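Local coordinates for hypothetical sugar ABC-transporter sugar binding protein (Arthrobacter globiformis, PDB 7BVT) that probably captures cyclic alpha-maltosyl-1,6-maltose as the extracellular solute-binding component of a bacterial sugar ABC transporter, at residues T179-Y187 with G254-G262. Numbering follows the deposited sequence.
Sequences TGKPGYDLY and GQGGSAQEG
Tyr184 lies alongside the start of strand 258-262 where, within one lobe of the solute-binding protein fold, the loop after helix 165-179 packs along this strand, which pairs antiparallel with strand 140-147. With CG anti to the backbone N (chi1 174°), its ring runs along the strand from Ser258 to Gln260. Ser258 OG sits at the ring edge, near its plane, 3.3 Å from Tyr184 CD1, and donates a 2.8 Å hydrogen bond to Gly183 O, arriving in the carbonyl plane on a lone pair. At the far end, Tyr184 OH touches Gln260 CG at 3.3 Å, while ring and amide planes stand 72° apart. Water 3 links that hydroxyl to Gln260 NE2; Gln260 OE1 is hydrogen-bonded to Asn200 ND2; Asn200 and, farther along the loop, Tyr187 both line the glycan pocket. A leucine in place of Tyr184 would probably leave water 3 without its hydroxyl partner and open a gap beside Gln260 CG. Asp185 sets its CB 4.0 Å from Ala259 CB, and its OD2 accepts from the backbone N of Gly249 and Phe251. Two backbone hydrogen bonds tie the segments: Gly257 N to Pro182 O (2.9 Å, 164° at the hydrogen) and Asp185 N to Ser258 O. The extended Lys181 chain runs past Gln255 O, its CE 3.6 Å from Gln255 OE1, and water 1 bridges Lys181 NZ (2.9 Å) and Gly254 O.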
loop_
_atom_site.group_PDB
_atom_site.type_symbol
_atom_site.label_atom_id
_atom_site.label_comp_id
_atom_site.label_asym_id
_atom_site.label_seq_id
_atom_site.Cartn_x
_atom_site.Cartn_y
_atom_site.Cartn_z
ATOM N N THR A 179 -23.118 22.545 -3.164
ATOM C CA THR A 179 -22.287 22.856 -4.365
ATOM C C THR A 179 -22.646 22.052 -5.614
ATOM O O THR A 179 -22.077 22.367 -6.685
ATOM C CB THR A 179 -20.789 22.676 -4.107
ATOM O OG1 THR A 179 -20.474 21.270 -4.087
ATOM C CG2 THR A 179 -20.403 23.322 -2.808
ATOM N N GLY A 180 -23.457 21.007 -5.482
ATOM C CA GLY A 180 -23.762 20.072 -6.575
ATOM C C GLY A 180 -22.604 19.122 -6.888
ATOM O O GLY A 180 -22.726 18.307 -7.784
ATOM N N LYS A 181 -21.503 19.196 -6.147
ATOM C CA LYS A 181 -20.326 18.362 -6.429
ATOM C C LYS A 181 -20.309 17.143 -5.494
ATOM O O LYS A 181 -20.730 17.216 -4.323
ATOM C CB LYS A 181 -19.075 19.219 -6.251
ATOM C CG LYS A 181 -18.892 20.269 -7.335
ATOM C CD LYS A 181 -17.792 21.256 -7.086
ATOM C CE LYS A 181 -17.820 22.385 -8.108
ATOM N NZ LYS A 181 -16.652 23.303 -7.997
ATOM N N PRO A 182 -19.724 16.012 -5.958
ATOM C CA PRO A 182 -19.563 14.848 -5.083
ATOM C C PRO A 182 -18.760 15.257 -3.852
ATOM O O PRO A 182 -17.742 15.951 -4.009
ATOM C CB PRO A 182 -18.764 13.816 -5.905
ATOM C CG PRO A 182 -18.854 14.312 -7.323
ATOM C CD PRO A 182 -19.025 15.812 -7.225
ATOM N N GLY A 183 -19.206 14.819 -2.662
ATOM C CA GLY A 183 -18.536 15.144 -1.400
ATOM C C GLY A 183 -17.328 14.256 -1.204
ATOM O O GLY A 183 -16.456 14.641 -0.438
ATOM N N TYR A 184 -17.329 13.075 -1.833
ATOM C CA TYR A 184 -16.303 12.033 -1.551
ATOM C C TYR A 184 -16.236 11.082 -2.754
ATOM O O TYR A 184 -17.288 10.534 -3.114
ATOM C CB TYR A 184 -16.650 11.307 -0.259
ATOM C CG TYR A 184 -15.767 10.128 0.056
ATOM C CD1 TYR A 184 -14.413 10.285 0.362
ATOM C CD2 TYR A 184 -16.302 8.859 0.131
ATOM C CE1 TYR A 184 -13.618 9.190 0.674
ATOM C CE2 TYR A 184 -15.512 7.762 0.473
ATOM C CZ TYR A 184 -14.178 7.931 0.767
ATOM O OH TYR A 184 -13.388 6.846 1.043
ATOM N N ASP A 185 -15.054 10.839 -3.312
ATOM C CA ASP A 185 -14.934 9.882 -4.444
ATOM C C ASP A 185 -14.778 8.471 -3.875
ATOM O O ASP A 185 -13.922 8.298 -2.986
ATOM C CB ASP A 185 -13.724 10.183 -5.338
ATOM C CG ASP A 185 -13.832 11.439 -6.176
ATOM O OD1 ASP A 185 -14.839 12.155 -6.050
ATOM O OD2 ASP A 185 -12.886 11.658 -6.930
ATOM N N LEU A 186 -15.472 7.506 -4.473
ATOM C CA LEU A 186 -15.203 6.072 -4.242
ATOM C C LEU A 186 -14.575 5.475 -5.482
ATOM O O LEU A 186 -14.925 5.869 -6.630
ATOM C CB LEU A 186 -16.486 5.327 -3.893
ATOM C CG LEU A 186 -16.981 5.535 -2.486
ATOM C CD1 LEU A 186 -18.375 4.977 -2.415
ATOM C CD2 LEU A 186 -16.017 4.904 -1.472
ATOM N N TYR A 187 -13.668 4.517 -5.257
ATOM C CA TYR A 187 -12.985 3.812 -6.359
ATOM C C TYR A 187 -13.865 2.625 -6.722
ATOM O O TYR A 187 -13.696 1.543 -6.174
ATOM C CB TYR A 187 -11.553 3.462 -5.957
ATOM C CG TYR A 187 -10.612 3.341 -7.121
ATOM C CD1 TYR A 187 -10.759 2.312 -8.050
ATOM C CD2 TYR A 187 -9.608 4.269 -7.315
ATOM C CE1 TYR A 187 -9.922 2.206 -9.142
ATOM C CE2 TYR A 187 -8.750 4.165 -8.400
ATOM C CZ TYR A 187 -8.917 3.132 -9.311
ATOM O OH TYR A 187 -8.103 3.015 -10.408
ATOM N N GLY A 254 -10.148 18.835 -8.767
ATOM C CA GLY A 254 -10.628 20.011 -8.031
ATOM C C GLY A 254 -12.122 20.183 -8.179
ATOM O O GLY A 254 -12.603 21.295 -7.940
ATOM N N GLN A 255 -12.856 19.115 -8.530
ATOM C CA GLN A 255 -14.342 19.133 -8.676
ATOM C C GLN A 255 -15.021 18.207 -7.638
ATOM O O GLN A 255 -16.187 17.749 -7.869
ATOM C CB GLN A 255 -14.702 18.724 -10.097
ATOM C CG GLN A 255 -14.127 19.621 -11.185
ATOM C CD GLN A 255 -14.635 21.030 -11.013
ATOM O OE1 GLN A 255 -15.843 21.269 -10.887
ATOM N NE2 GLN A 255 -13.704 21.965 -10.928
ATOM N N GLY A 256 -14.346 17.910 -6.530
ATOM C CA GLY A 256 -14.885 16.951 -5.544
ATOM C C GLY A 256 -14.424 17.280 -4.121
ATOM O O GLY A 256 -13.330 17.785 -3.943
ATOM N N GLY A 257 -15.201 16.923 -3.119
ATOM C CA GLY A 257 -14.828 17.196 -1.742
ATOM C C GLY A 257 -13.552 16.451 -1.295
ATOM O O GLY A 257 -12.794 17.019 -0.535
ATOM N N SER A 258 -13.405 15.158 -1.600
ATOM C CA SER A 258 -12.444 14.320 -0.835
ATOM C C SER A 258 -12.309 12.964 -1.516
ATOM O O SER A 258 -13.069 12.680 -2.416
ATOM C CB SER A 258 -12.858 14.140 0.576
ATOM O OG SER A 258 -14.177 13.556 0.679
ATOM N N ALA A 259 -11.321 12.191 -1.064
ATOM C CA ALA A 259 -11.048 10.840 -1.609
ATOM C C ALA A 259 -10.066 10.148 -0.685
ATOM O O ALA A 259 -9.249 10.812 -0.041
ATOM C CB ALA A 259 -10.501 10.939 -3.018
ATOM N N GLN A 260 -10.085 8.813 -0.690
ATOM C CA GLN A 260 -8.916 8.080 -0.165
ATOM C C GLN A 260 -7.787 8.224 -1.174
ATOM O O GLN A 260 -8.024 8.052 -2.384
ATOM C CB GLN A 260 -9.247 6.610 0.073
ATOM C CG GLN A 260 -10.090 6.440 1.285
ATOM C CD GLN A 260 -10.500 5.029 1.633
ATOM O OE1 GLN A 260 -10.198 4.019 0.930
ATOM N NE2 GLN A 260 -11.204 4.969 2.741
ATOM N N GLU A 261 -6.613 8.596 -0.684
ATOM C CA GLU A 261 -5.420 8.798 -1.511
ATOM C C GLU A 261 -4.209 8.179 -0.824
ATOM O O GLU A 261 -4.018 8.332 0.390
ATOM C CB GLU A 261 -5.191 10.298 -1.786
ATOM C CG GLU A 261 -6.276 10.888 -2.685
ATOM C CD GLU A 261 -6.252 10.538 -4.147
ATOM O OE1 GLU A 261 -5.342 9.797 -4.597
ATOM O OE2 GLU A 261 -7.157 11.058 -4.882
ATOM N N GLY A 262 -3.319 7.631 -1.660
ATOM C CA GLY A 262 -2.046 7.125 -1.151
ATOM C C GLY A 262 -1.124 8.222 -0.737
ATOM O O GLY A 262 -1.256 9.363 -1.203
HETATM O O HOH W 1 -14.371 22.599 -6.429
HETATM O O HOH W 2 -12.122 6.835 -1.589
HETATM O O HOH W 3 -12.422 7.363 3.667
HETATM O O HOH W 4 -15.217 14.147 -4.027
#